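SusD homolog (Bacteroides thetaiotaomicron, PDB 4MRU) probably binds host mucin O-glycans at the bacterial surface, as a SusD-like outer-membrane lipoprotein built on a helical TPR-like fold. Local coordinates at residues C251-K256 with R314-S319; Y292-G297 with T309-R314; I36-H41 with D320-M325. All coordinates share one frame; numbering follows the deposited sequence.

Contact 1 (C251-K256 with R314-S319); sequences CFNDWK and RLMTAS
The ring of Phe252 carries the aliphatic part of Arg314 over one face. Arg314 CD stands over the middle of the ring, 3.6 Å from its centroid and almost on the ring normal, a CH-pi contact. Arg314 CG reaches the CG and CD1 side of the same ring. The chain then bends at chi3 (-80°) and brings NH1 back to the ring, 3.6 Å from Phe252 CE2. The guanidinium does not lie flat on the phenyl group. The two planes are 69° apart. Arg314 CZ is 5.0 Å from the ring centroid and displaced from the ring normal, an off-centre cation-pi contact.

Met316, a selenomethionine, joins this pair. Its SE lies 3.7 Å from Phe252 CD2 in an oblique Met-aromatic contact. The same atom sits over one face of the Arg314 guanidinium, so selenium touches both partners of the cation-pi pair.

The polar half of the contact belongs to Asn253. Its ND2 donates to Met316 O at 3.0 Å, with a fairly straight N-H...O angle of 162°. The bond runs in the plane of the amide but comes from above the carbonyl plane. On the other branch, Asn253 OD1 lies 2.7 Å from water 1. That water is also close to Arg314 O and accepts from Met316 N.

Tyr43 of helix 40-54 touches both Phe252 and Arg314, and the ring of Phe58 meets that of Phe252. Segment 251-256 lies on helix 248-254. The irregular link 314-319 leads to strand 322-325. The side-chain amide and the water meet the backbone of 314-316, while Tyr279 and Asn246 are further backbone partners of the loop. The neighbouring aromatic face probably gives the arginine charge modest stabilisation, while most of the ring contact is made by its methylenes.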
# COMPACT_ATOMS: atom_id res chain seq x y z
N CYS A 251 -16.91 -4.33 5.65
CA CYS A 251 -15.95 -4.65 6.71
C CYS A 251 -15.97 -3.60 7.81
O CYS A 251 -15.78 -3.93 8.98
CB CYS A 251 -14.51 -4.75 6.16
SG CYS A 251 -14.31 -6.01 4.85
N PHE A 252 -16.20 -2.34 7.43
CA PHE A 252 -16.06 -1.23 8.33
C PHE A 252 -17.41 -0.74 8.83
O PHE A 252 -17.57 -0.46 9.99
CB PHE A 252 -15.34 -0.08 7.63
CG PHE A 252 -13.92 -0.40 7.25
CD1 PHE A 252 -12.89 -0.22 8.15
CD2 PHE A 252 -13.63 -0.89 5.99
CE1 PHE A 252 -11.59 -0.54 7.83
CE2 PHE A 252 -12.32 -1.17 5.63
CZ PHE A 252 -11.30 -1.02 6.55
N ASN A 253 -18.37 -0.64 7.93
CA ASN A 253 -19.67 -0.05 8.23
C ASN A 253 -20.69 -1.04 8.75
O ASN A 253 -21.55 -0.66 9.52
CB ASN A 253 -20.24 0.65 6.98
CG ASN A 253 -19.53 1.95 6.66
OD1 ASN A 253 -18.69 2.45 7.43
ND2 ASN A 253 -19.86 2.53 5.51
N ASP A 254 -20.67 -2.27 8.28
CA ASP A 254 -21.78 -3.21 8.53
C ASP A 254 -21.33 -4.31 9.43
O ASP A 254 -21.95 -4.52 10.44
CB ASP A 254 -22.34 -3.76 7.21
CG ASP A 254 -22.84 -2.61 6.29
OD1 ASP A 254 -23.65 -1.79 6.77
OD2 ASP A 254 -22.29 -2.42 5.20
N TRP A 255 -20.25 -4.98 9.08
CA TRP A 255 -19.63 -5.96 10.00
C TRP A 255 -19.02 -5.28 11.21
O TRP A 255 -19.02 -5.86 12.30
CB TRP A 255 -18.53 -6.72 9.32
CG TRP A 255 -18.88 -7.44 8.06
CD1 TRP A 255 -20.11 -7.59 7.49
CD2 TRP A 255 -17.96 -8.12 7.22
NE1 TRP A 255 -20.00 -8.30 6.31
CE2 TRP A 255 -18.69 -8.66 6.14
CE3 TRP A 255 -16.58 -8.33 7.27
CZ2 TRP A 255 -18.08 -9.40 5.14
CZ3 TRP A 255 -15.98 -9.06 6.27
CH2 TRP A 255 -16.72 -9.56 5.21
N LYS A 256 -18.49 -4.09 11.01
CA LYS A 256 -17.86 -3.30 12.07
C LYS A 256 -16.69 -4.06 12.75
O LYS A 256 -16.56 -4.01 13.97
CB LYS A 256 -18.91 -2.84 13.10
CG LYS A 256 -20.12 -2.16 12.43
CD LYS A 256 -21.12 -1.65 13.46
CE LYS A 256 -22.46 -1.40 12.80
NZ LYS A 256 -23.35 -0.61 13.69
N ARG A 314 -13.28 4.64 9.65
CA ARG A 314 -13.08 5.38 8.43
C ARG A 314 -14.44 5.87 7.92
O ARG A 314 -15.45 5.29 8.23
CB ARG A 314 -12.32 4.56 7.37
CG ARG A 314 -12.99 3.35 6.84
CD ARG A 314 -12.04 2.66 5.83
NE ARG A 314 -12.08 3.33 4.52
CZ ARG A 314 -11.85 2.72 3.35
NH1 ARG A 314 -11.50 1.44 3.29
NH2 ARG A 314 -11.96 3.40 2.24
N LEU A 315 -14.40 6.96 7.15
CA LEU A 315 -15.58 7.56 6.52
C LEU A 315 -15.65 7.05 5.09
O LEU A 315 -14.81 7.39 4.28
CB LEU A 315 -15.48 9.07 6.55
CG LEU A 315 -16.66 9.83 5.91
CD1 LEU A 315 -17.94 9.54 6.69
CD2 LEU A 315 -16.37 11.31 5.82
N MSE A 316 -16.59 6.16 4.81
CA MSE A 316 -16.77 5.64 3.49
C MSE A 316 -18.19 5.24 3.25
O MSE A 316 -18.99 5.10 4.20
CB MSE A 316 -15.87 4.42 3.33
CG MSE A 316 -16.39 3.21 4.11
SE MSE A 316 -15.08 1.75 3.84
CE MSE A 316 -15.10 1.73 1.89
N THR A 317 -18.52 5.06 1.97
CA THR A 317 -19.86 4.61 1.56
C THR A 317 -19.70 3.45 0.61
O THR A 317 -18.61 3.27 0.03
CB THR A 317 -20.68 5.71 0.84
OG1 THR A 317 -20.28 5.82 -0.54
CG2 THR A 317 -20.56 7.09 1.56
N ALA A 318 -20.79 2.74 0.40
CA ALA A 318 -20.84 1.62 -0.53
C ALA A 318 -20.74 2.00 -2.01
O ALA A 318 -20.75 1.10 -2.82
CB ALA A 318 -22.11 0.79 -0.29
N SER A 319 -20.64 3.30 -2.35
CA SER A 319 -20.38 3.74 -3.72
C SER A 319 -18.96 4.24 -3.96
O SER A 319 -18.63 4.60 -5.09
CB SER A 319 -21.30 4.91 -4.10
OG SER A 319 -22.63 4.69 -3.68
O HOH W 1 -17.94 5.05 7.33

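Contact 2 (Y292-G297 with T309-R314); sequences YGMRIG and TSYSNR. With EDO (1,2-ethanediol), chain K.
Two hydrogen bonds join Tyr292 and Ser312. Tyr292 N donates to Ser312 OG at 3.0 Å, and Ser312 N donates to Tyr292 O at 2.9 Å. The first is the straighter, at 165° against 153° for the second. The serine therefore meets both backbone polar groups of Tyr292, one with its hydroxyl and one with its amide. The hydroxyl lies anti to its own carbonyl carbon (chi1 -67°), which leaves it beside the backbone N and facing the same residue. Ser312 OG is also hydrogen-bonded to Thr281 O, so the hydroxyl has two partners.

Packing contacts centre on the ring of Tyr311. Met294, a selenomethionine, lays CB over the middle of one face, 3.8 Å from the centroid, as a CH-pi contact. Its CG continues toward the CE2 side, and the two side chains cross at about a right angle. Ser310 CB covers the opposite face near the rim, so the ring is sandwiched between one neighbour in sequence and one residue across the contact. Two carbonyls also come close. Gly293 O, hydrogen-bonded to Tyr381 OH, approaches the ring obliquely, 3.2 Å from Tyr311 CD1. Ser310 O lies 3.7 Å from Tyr292 CB.

A water contributes at the far end of the ring. Water 2 accepts from Arg295 N at 2.7 Å and donates only weakly to Tyr311 OH. The main partner of that hydroxyl is Asp383. The Arg295 guanidinium bonds Tyr388 O through NH1 and Pro444 O through NH2. NH1 also donates to O2 of a 1,2-ethanediol, probably from the crystallisation liquor.

Segment 292-297 follows strand 289-290 and precedes helix 304-309. Segment 309-314 starts at the last residue of that helix and runs on toward strand 322-325. Val260 of strand 258-260 makes backbone hydrogen bonds with both Met294 and Ser312.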
# COMPACT_ATOMS: atom_id res chain seq x y z
N TYR A 292 -10.76 9.45 17.56
CA TYR A 292 -10.11 8.54 18.51
C TYR A 292 -9.65 7.28 17.79
O TYR A 292 -10.36 6.74 16.91
CB TYR A 292 -11.08 8.17 19.61
CG TYR A 292 -11.54 9.31 20.47
CD1 TYR A 292 -12.67 10.04 20.13
CD2 TYR A 292 -10.84 9.67 21.64
CE1 TYR A 292 -13.09 11.10 20.90
CE2 TYR A 292 -11.30 10.72 22.46
CZ TYR A 292 -12.43 11.42 22.08
OH TYR A 292 -12.90 12.51 22.80
N GLY A 293 -8.47 6.81 18.16
CA GLY A 293 -7.86 5.65 17.55
C GLY A 293 -7.62 4.57 18.56
O GLY A 293 -7.46 4.87 19.74
N MSE A 294 -7.64 3.33 18.07
CA MSE A 294 -7.42 2.15 18.89
C MSE A 294 -5.97 1.71 18.79
O MSE A 294 -5.39 1.69 17.71
CB MSE A 294 -8.37 1.05 18.39
CG MSE A 294 -8.34 -0.26 19.18
SE MSE A 294 -8.81 -1.81 18.01
CE MSE A 294 -10.37 -1.05 17.14
N ARG A 295 -5.39 1.34 19.91
CA ARG A 295 -4.02 0.82 19.91
C ARG A 295 -3.97 -0.45 19.08
O ARG A 295 -4.76 -1.34 19.27
CB ARG A 295 -3.52 0.55 21.31
CG ARG A 295 -2.03 0.18 21.42
CD ARG A 295 -1.11 1.40 21.23
NE ARG A 295 0.24 0.97 21.35
CZ ARG A 295 0.90 0.91 22.49
NH1 ARG A 295 0.35 1.32 23.66
NH2 ARG A 295 2.13 0.43 22.48
N ILE A 296 -3.02 -0.53 18.16
CA ILE A 296 -2.85 -1.74 17.34
C ILE A 296 -1.92 -2.74 18.01
O ILE A 296 -0.84 -2.38 18.44
CB ILE A 296 -2.32 -1.39 15.94
CG1 ILE A 296 -3.36 -0.54 15.23
CG2 ILE A 296 -1.99 -2.65 15.13
CD1 ILE A 296 -2.86 0.13 13.99
N GLY A 297 -2.36 -4.00 18.07
CA GLY A 297 -1.60 -5.07 18.71
C GLY A 297 -1.85 -5.28 20.20
O GLY A 297 -0.93 -5.21 21.02
N THR A 309 -17.73 1.26 19.34
CA THR A 309 -18.33 2.59 19.60
C THR A 309 -17.35 3.62 20.18
O THR A 309 -17.64 4.80 20.12
CB THR A 309 -19.54 2.49 20.54
OG1 THR A 309 -19.14 1.89 21.78
CG2 THR A 309 -20.70 1.65 19.90
N SER A 310 -16.21 3.21 20.70
CA SER A 310 -15.31 4.15 21.38
C SER A 310 -14.23 4.74 20.49
O SER A 310 -13.48 5.62 20.92
CB SER A 310 -14.63 3.45 22.54
OG SER A 310 -15.62 3.00 23.44
N TYR A 311 -14.11 4.20 19.28
CA TYR A 311 -13.07 4.61 18.34
C TYR A 311 -13.68 5.00 16.99
O TYR A 311 -14.69 4.46 16.58
CB TYR A 311 -12.04 3.48 18.15
CG TYR A 311 -11.46 3.09 19.47
CD1 TYR A 311 -10.52 3.88 20.09
CD2 TYR A 311 -11.84 1.91 20.08
CE1 TYR A 311 -10.00 3.54 21.33
CE2 TYR A 311 -11.34 1.55 21.31
CZ TYR A 311 -10.42 2.38 21.94
OH TYR A 311 -9.91 2.03 23.17
N SER A 312 -13.04 5.95 16.34
CA SER A 312 -13.44 6.41 15.02
C SER A 312 -13.43 5.25 14.02
O SER A 312 -12.58 4.37 14.10
CB SER A 312 -12.49 7.51 14.54
OG SER A 312 -12.62 8.67 15.31
N ASN A 313 -14.34 5.33 13.06
CA ASN A 313 -14.32 4.52 11.84
C ASN A 313 -13.69 5.31 10.71
O ASN A 313 -13.58 6.52 10.79
CB ASN A 313 -15.76 4.16 11.45
CG ASN A 313 -15.85 3.04 10.43
OD1 ASN A 313 -14.87 2.47 9.99
ND2 ASN A 313 -17.06 2.75 10.04
N ARG A 314 -13.28 4.64 9.65
CA ARG A 314 -13.08 5.38 8.43
C ARG A 314 -14.44 5.87 7.92
O ARG A 314 -15.45 5.29 8.23
CB ARG A 314 -12.32 4.56 7.37
CG ARG A 314 -12.99 3.35 6.84
CD ARG A 314 -12.04 2.66 5.83
NE ARG A 314 -12.08 3.33 4.52
CZ ARG A 314 -11.85 2.72 3.35
NH1 ARG A 314 -11.50 1.44 3.29
NH2 ARG A 314 -11.96 3.40 2.24
C1 EDO K . 1.46 -1.26 27.25
O1 EDO K . 2.88 -0.99 27.01
C2 EDO K . 0.51 -0.03 27.27
O2 EDO K . 1.02 1.16 26.61
O HOH W 2 -6.67 1.29 22.33

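Contact 3 (I36-H41 with D320-M325); sequences IPAQEH and DPYVWM. With EDO (1,2-ethanediol), chain F.
Ile36 and Tyr322 cross at a slant, with the CG2 branch of the isoleucine near Tyr322 CD1, 3.7 Å away. Ile36 O also lies over one face of this ring. The other branch goes to Trp324. Ile36 CG1 approaches the indole obliquely, 3.9 Å from Trp324 CD1, and the two side chains run past each other in opposite directions. The split follows from the torsions: CG1 is anti to the carbonyl carbon of Ile36 (chi1 -55°) while CG2 is anti to its N, so each branch meets a different aromatic residue.

Farther along the tyrosine, Ala38 approaches the phenol end obliquely. Its CB is 4.1 Å from Tyr322 CE2 and its CA is 3.6 Å from Tyr322 OH.

Waters carry the polar links. Water 3 donates to Ile36 O at 2.6 Å and accepts from Trp324 NE1. Waters 4 and 5 connect Tyr322 OH to Pro37 O and Ala38 O respectively; water 5 lies in the ring plane. Tyr322 OH is also hydrogen-bonded to Ser248 N. The buried phenol is thus held by several partners. A 1,2-ethanediol donates from O2 to Trp324 O at 2.7 Å and packs a carbon against the tryptophan.

Strand 322-325 pairs antiparallel with strand 239-241, and Trp324 and Met325 form a classic beta bulge opposite Ala239. Segment 36-41 leads into helix 40-54, with Gln39 at the N-cap position. Helix 192-209 packs against Trp324 and Met325.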
# COMPACT_ATOMS: atom_id res chain seq x y z
N ILE A 36 -6.74 -3.67 -5.54
CA ILE A 36 -7.22 -3.53 -4.18
C ILE A 36 -8.42 -4.45 -4.21
O ILE A 36 -9.34 -4.23 -5.02
CB ILE A 36 -7.63 -2.11 -3.81
CG1 ILE A 36 -6.50 -1.10 -4.03
CG2 ILE A 36 -8.07 -2.07 -2.35
CD1 ILE A 36 -5.39 -1.12 -3.03
N PRO A 37 -8.38 -5.54 -3.44
CA PRO A 37 -9.44 -6.55 -3.64
C PRO A 37 -10.88 -6.02 -3.47
O PRO A 37 -11.26 -5.43 -2.46
CB PRO A 37 -9.14 -7.61 -2.60
CG PRO A 37 -8.04 -7.06 -1.78
CD PRO A 37 -7.39 -5.95 -2.43
N ALA A 38 -11.67 -6.31 -4.48
CA ALA A 38 -13.05 -5.89 -4.51
C ALA A 38 -14.02 -6.94 -3.95
O ALA A 38 -15.22 -6.67 -3.85
CB ALA A 38 -13.42 -5.55 -5.94
N GLN A 39 -13.50 -8.12 -3.59
CA GLN A 39 -14.25 -9.12 -2.85
C GLN A 39 -13.96 -8.96 -1.37
O GLN A 39 -12.80 -9.06 -0.97
CB GLN A 39 -13.87 -10.55 -3.26
CG GLN A 39 -14.01 -10.88 -4.74
CD GLN A 39 -13.17 -12.10 -5.15
OE1 GLN A 39 -13.75 -13.13 -5.49
NE2 GLN A 39 -11.80 -12.00 -5.10
N GLU A 40 -15.01 -8.81 -0.56
CA GLU A 40 -14.84 -8.53 0.85
C GLU A 40 -14.12 -9.68 1.56
O GLU A 40 -13.38 -9.46 2.53
CB GLU A 40 -16.19 -8.23 1.55
CG GLU A 40 -17.22 -9.35 1.61
CD GLU A 40 -18.13 -9.48 0.38
OE1 GLU A 40 -17.84 -8.94 -0.72
OE2 GLU A 40 -19.13 -10.18 0.50
N HIS A 41 -14.31 -10.90 1.09
CA HIS A 41 -13.68 -12.02 1.77
C HIS A 41 -12.14 -11.91 1.70
O HIS A 41 -11.45 -12.23 2.65
CB HIS A 41 -14.14 -13.36 1.21
CG HIS A 41 -13.48 -14.52 1.88
ND1 HIS A 41 -12.33 -15.10 1.38
CD2 HIS A 41 -13.77 -15.17 3.03
CE1 HIS A 41 -11.94 -16.07 2.19
NE2 HIS A 41 -12.78 -16.12 3.22
N ASP A 320 -18.11 4.25 -2.93
CA ASP A 320 -16.79 4.81 -3.08
C ASP A 320 -15.91 3.96 -4.01
O ASP A 320 -16.04 2.73 -4.01
CB ASP A 320 -16.09 4.87 -1.74
CG ASP A 320 -16.73 5.85 -0.77
OD1 ASP A 320 -17.63 6.62 -1.15
OD2 ASP A 320 -16.29 5.86 0.39
N PRO A 321 -14.98 4.59 -4.76
CA PRO A 321 -14.03 3.85 -5.59
C PRO A 321 -12.88 3.32 -4.75
O PRO A 321 -12.74 3.73 -3.61
CB PRO A 321 -13.52 4.91 -6.56
CG PRO A 321 -13.61 6.18 -5.75
CD PRO A 321 -14.86 6.05 -4.96
N TYR A 322 -12.10 2.38 -5.30
CA TYR A 322 -10.87 1.97 -4.70
C TYR A 322 -9.73 2.80 -5.31
O TYR A 322 -9.60 2.85 -6.56
CB TYR A 322 -10.63 0.49 -4.92
CG TYR A 322 -11.64 -0.43 -4.32
CD1 TYR A 322 -11.50 -0.90 -3.01
CD2 TYR A 322 -12.71 -0.89 -5.06
CE1 TYR A 322 -12.43 -1.78 -2.46
CE2 TYR A 322 -13.67 -1.74 -4.50
CZ TYR A 322 -13.50 -2.20 -3.20
OH TYR A 322 -14.43 -3.07 -2.65
N VAL A 323 -8.90 3.41 -4.48
CA VAL A 323 -7.90 4.38 -4.97
C VAL A 323 -6.58 3.67 -5.14
O VAL A 323 -5.98 3.22 -4.16
CB VAL A 323 -7.77 5.60 -4.01
CG1 VAL A 323 -6.71 6.59 -4.49
CG2 VAL A 323 -9.11 6.34 -3.83
N TRP A 324 -6.13 3.54 -6.39
CA TRP A 324 -4.85 2.88 -6.66
C TRP A 324 -3.62 3.80 -6.56
O TRP A 324 -2.69 3.48 -5.88
CB TRP A 324 -4.84 2.31 -8.05
CG TRP A 324 -5.80 1.18 -8.30
CD1 TRP A 324 -6.74 0.69 -7.47
CD2 TRP A 324 -5.89 0.43 -9.49
NE1 TRP A 324 -7.42 -0.35 -8.08
CE2 TRP A 324 -6.89 -0.53 -9.32
CE3 TRP A 324 -5.19 0.47 -10.70
CZ2 TRP A 324 -7.23 -1.46 -10.33
CZ3 TRP A 324 -5.47 -0.47 -11.67
CH2 TRP A 324 -6.49 -1.41 -11.49
N MSE A 325 -3.62 4.91 -7.29
CA MSE A 325 -2.46 5.78 -7.36
C MSE A 325 -2.93 7.17 -7.62
O MSE A 325 -3.73 7.41 -8.50
CB MSE A 325 -1.53 5.30 -8.47
CG MSE A 325 -0.40 6.33 -8.58
SE MSE A 325 1.38 5.86 -7.94
CE MSE A 325 1.39 4.03 -8.70
C1 EDO F . -1.66 -0.37 -6.65
O1 EDO F . -0.81 -1.07 -5.73
C2 EDO F . -2.71 0.21 -5.77
O2 EDO F . -1.99 1.10 -4.94
O HOH W 3 -9.01 -2.64 -7.10
O HOH W 4 -13.75 -5.67 -1.08
O HOH W 5 -16.18 -4.17 -4.12

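From the N terminus, the chain first passes 36-41 and enters helix 40-54. Contact 3 closes the longest loop, returning only at strand 322-325. Contact 1 is nested within that span and joins helix 248-254 to the loop 314-319. Contact 2 is nested again inside contact 1 and closes a short loop that contains helix 304-309. No loops cross. Contacts 1 and 2 share Arg314, and Asn313 ND2 packs near Phe252 O and Asn253 OD1. Contacts 1 and 3 meet where Trp255 packs on Glu40. Contacts 2 and 3 do not touch. Together they tie the chain from 309 to strand 322-325 to the segment before helix 40-54, to helix 248-254 and to the loop 292-297.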